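PDB 1X7V: PA3566 protein from Pseudomonas aeruginosa, which is of unknown function but belongs to the antibiotic biosynthesis monooxygenase family, so it may have oxidoreductase activity. Local coordinates for residues A38-Y43 against E59-D64. Numbering follows the deposited sequence.
Sequences AGCLQY and EQWRDD
Cys-40 lies over one face of the Trp-61 indole: Cys-40 SG is 4.2 Å from the centroid of the six-membered ring, a sulfur-aromatic contact. With SG anti to the backbone N and beside the carbonyl carbon (chi1 -173°), the sulfur is placed over the face, while Cys-40 CB packs against Trp-61 CZ3 at 3.6 Å. Glu-59 OE1 lies in the indole plane and takes a nearly straight hydrogen bond of 2.8 Å from Trp-61 NE1 with its anti lone pair, which helps hold the ring's rotation. Glu-59 runs alongside Tyr-43, both side chains pointing the same way, with carboxylate and ring planes 37° apart and Glu-59 CD 3.3 Å from Tyr-43 CE1. A water at the Tyr-43 ring edge, its O 2.6 Å from Tyr-43 OH, bonds weakly to Glu-59 OE2. His-70 meets both the Tyr-43 and Trp-61 rings, tying this face to helix 64-71. On the other face the amides of Gln-42 and Gln-60 are turned 71° apart, yet Gln-60 NE2 donates to Gln-42 OE1 at 2.9 Å; Gln-42 NE2 turns to Asp-44. The backbone shows a one-residue register shift: Gln-60 O accepts from Leu-41 N at 2.8 Å and, weakly, from Gln-42 N. This is a classic beta bulge in the antiparallel hairpin of strands 40-47 and 54-61, part of the four-stranded antiparallel sheet of an alpha-beta plait, the fold of the dimeric alpha-beta barrel clan.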
loop_
_atom_site.group_PDB
_atom_site.type_symbol
_atom_site.label_atom_id
_atom_site.label_comp_id
_atom_site.label_asym_id
_atom_site.label_seq_id
_atom_site.Cartn_x
_atom_site.Cartn_y
_atom_site.Cartn_z
ATOM N N ALA A 38 -8.449 8.775 9.189
ATOM C CA ALA A 38 -8.023 9.009 10.564
ATOM C C ALA A 38 -6.769 8.181 10.846
ATOM O O ALA A 38 -6.703 6.992 10.471
ATOM C CB ALA A 38 -9.104 8.579 11.507
ATOM N N GLY A 39 -5.792 8.797 11.503
ATOM C CA GLY A 39 -4.587 8.130 11.911
ATOM C C GLY A 39 -3.560 7.870 10.812
ATOM O O GLY A 39 -2.548 7.224 11.096
ATOM N N CYS A 40 -3.832 8.292 9.566
ATOM C CA CYS A 40 -2.870 8.092 8.482
ATOM C C CYS A 40 -1.865 9.218 8.474
ATOM O O CYS A 40 -2.196 10.374 8.150
ATOM C CB CYS A 40 -3.551 7.957 7.090
ATOM S SG CYS A 40 -2.313 7.502 5.869
ATOM N N LEU A 41 -0.642 8.889 8.859
ATOM C CA LEU A 41 0.451 9.855 8.899
ATOM C C LEU A 41 1.277 9.909 7.624
ATOM O O LEU A 41 1.965 10.868 7.379
ATOM C CB LEU A 41 1.361 9.562 10.101
ATOM C CG LEU A 41 0.646 9.673 11.416
ATOM C CD1 LEU A 41 1.633 9.386 12.525
ATOM C CD2 LEU A 41 0.059 11.038 11.532
ATOM N N GLN A 42 1.220 8.863 6.825
ATOM C CA GLN A 42 1.916 8.862 5.521
ATOM C C GLN A 42 1.264 7.769 4.698
ATOM O O GLN A 42 0.963 6.713 5.199
ATOM C CB GLN A 42 3.415 8.563 5.689
ATOM C CG GLN A 42 4.189 8.539 4.315
ATOM C CD GLN A 42 5.657 8.223 4.451
ATOM O OE1 GLN A 42 6.111 7.823 5.513
ATOM N NE2 GLN A 42 6.429 8.417 3.342
ATOM N N TYR A 43 1.103 8.014 3.403
ATOM C CA TYR A 43 0.639 6.975 2.490
ATOM C C TYR A 43 1.095 7.392 1.104
ATOM O O TYR A 43 0.437 8.213 0.432
ATOM C CB TYR A 43 -0.871 6.752 2.566
ATOM C CG TYR A 43 -1.342 5.441 1.972
ATOM C CD1 TYR A 43 -1.625 4.317 2.780
ATOM C CD2 TYR A 43 -1.610 5.337 0.624
ATOM C CE1 TYR A 43 -2.088 3.146 2.243
ATOM C CE2 TYR A 43 -2.079 4.175 0.064
ATOM C CZ TYR A 43 -2.310 3.069 0.872
ATOM O OH TYR A 43 -2.760 1.940 0.285
ATOM N N GLU A 59 3.858 3.650 4.322
ATOM C CA GLU A 59 2.700 4.053 5.107
ATOM C C GLU A 59 3.132 4.264 6.574
ATOM O O GLU A 59 3.996 3.535 7.054
ATOM C CB GLU A 59 1.625 2.968 5.074
ATOM C CG GLU A 59 1.234 2.445 3.702
ATOM C CD GLU A 59 0.247 1.322 3.753
ATOM O OE1 GLU A 59 -0.441 1.156 4.797
ATOM O OE2 GLU A 59 0.124 0.596 2.721
ATOM N N GLN A 60 2.526 5.230 7.250
ATOM C CA GLN A 60 2.659 5.377 8.704
ATOM C C GLN A 60 1.249 5.486 9.286
ATOM O O GLN A 60 0.377 6.234 8.790
ATOM C CB GLN A 60 3.489 6.601 9.074
ATOM C CG GLN A 60 4.955 6.549 8.692
ATOM C CD GLN A 60 5.680 7.743 9.211
ATOM O OE1 GLN A 60 5.793 7.920 10.431
ATOM N NE2 GLN A 60 6.106 8.634 8.307
ATOM N N TRP A 61 1.028 4.787 10.383
ATOM C CA TRP A 61 -0.288 4.741 10.988
ATOM C C TRP A 61 -0.098 5.035 12.459
ATOM O O TRP A 61 0.862 4.572 13.054
ATOM C CB TRP A 61 -0.892 3.343 10.784
ATOM C CG TRP A 61 -1.275 3.062 9.379
ATOM C CD1 TRP A 61 -0.592 2.312 8.474
ATOM C CD2 TRP A 61 -2.422 3.561 8.718
ATOM N NE1 TRP A 61 -1.248 2.338 7.248
ATOM C CE2 TRP A 61 -2.372 3.109 7.375
ATOM C CE3 TRP A 61 -3.493 4.371 9.119
ATOM C CZ2 TRP A 61 -3.386 3.386 6.464
ATOM C CZ3 TRP A 61 -4.477 4.689 8.172
ATOM C CH2 TRP A 61 -4.415 4.186 6.885
ATOM N N ARG A 62 -0.992 5.808 13.046
ATOM C CA ARG A 62 -0.856 6.179 14.460
ATOM C C ARG A 62 -0.767 4.935 15.359
ATOM O O ARG A 62 -0.004 4.916 16.311
ATOM C CB ARG A 62 -2.042 7.078 14.864
ATOM C CG ARG A 62 -1.710 8.198 15.781
ATOM C CD ARG A 62 -2.971 9.020 16.144
ATOM N NE ARG A 62 -3.328 10.224 15.376
ATOM C CZ ARG A 62 -2.628 11.367 15.366
ATOM N NH1 ARG A 62 -1.439 11.439 15.972
ATOM N NH2 ARG A 62 -3.096 12.454 14.734
ATOM N N ASP A 63 -1.559 3.917 15.084
ATOM C CA ASP A 63 -1.570 2.706 15.888
ATOM C C ASP A 63 -2.179 1.585 15.078
ATOM O O ASP A 63 -2.635 1.803 13.944
ATOM C CB ASP A 63 -2.335 2.935 17.180
ATOM C CG ASP A 63 -3.708 3.609 16.988
ATOM O OD1 ASP A 63 -4.300 3.586 15.886
ATOM O OD2 ASP A 63 -4.228 4.167 17.987
ATOM N N ASP A 64 -2.205 0.387 15.659
ATOM C CA ASP A 64 -2.788 -0.779 15.006
ATOM C C ASP A 64 -4.264 -0.610 14.664
ATOM O O ASP A 64 -4.708 -1.108 13.629
ATOM C CB ASP A 64 -2.661 -2.020 15.898
ATOM C CG ASP A 64 -1.278 -2.626 15.862
ATOM O OD1 ASP A 64 -0.432 -2.179 15.028
ATOM O OD2 ASP A 64 -1.062 -3.594 16.661
HETATM O O HOH W 1 -2.875 -0.292 1.598
#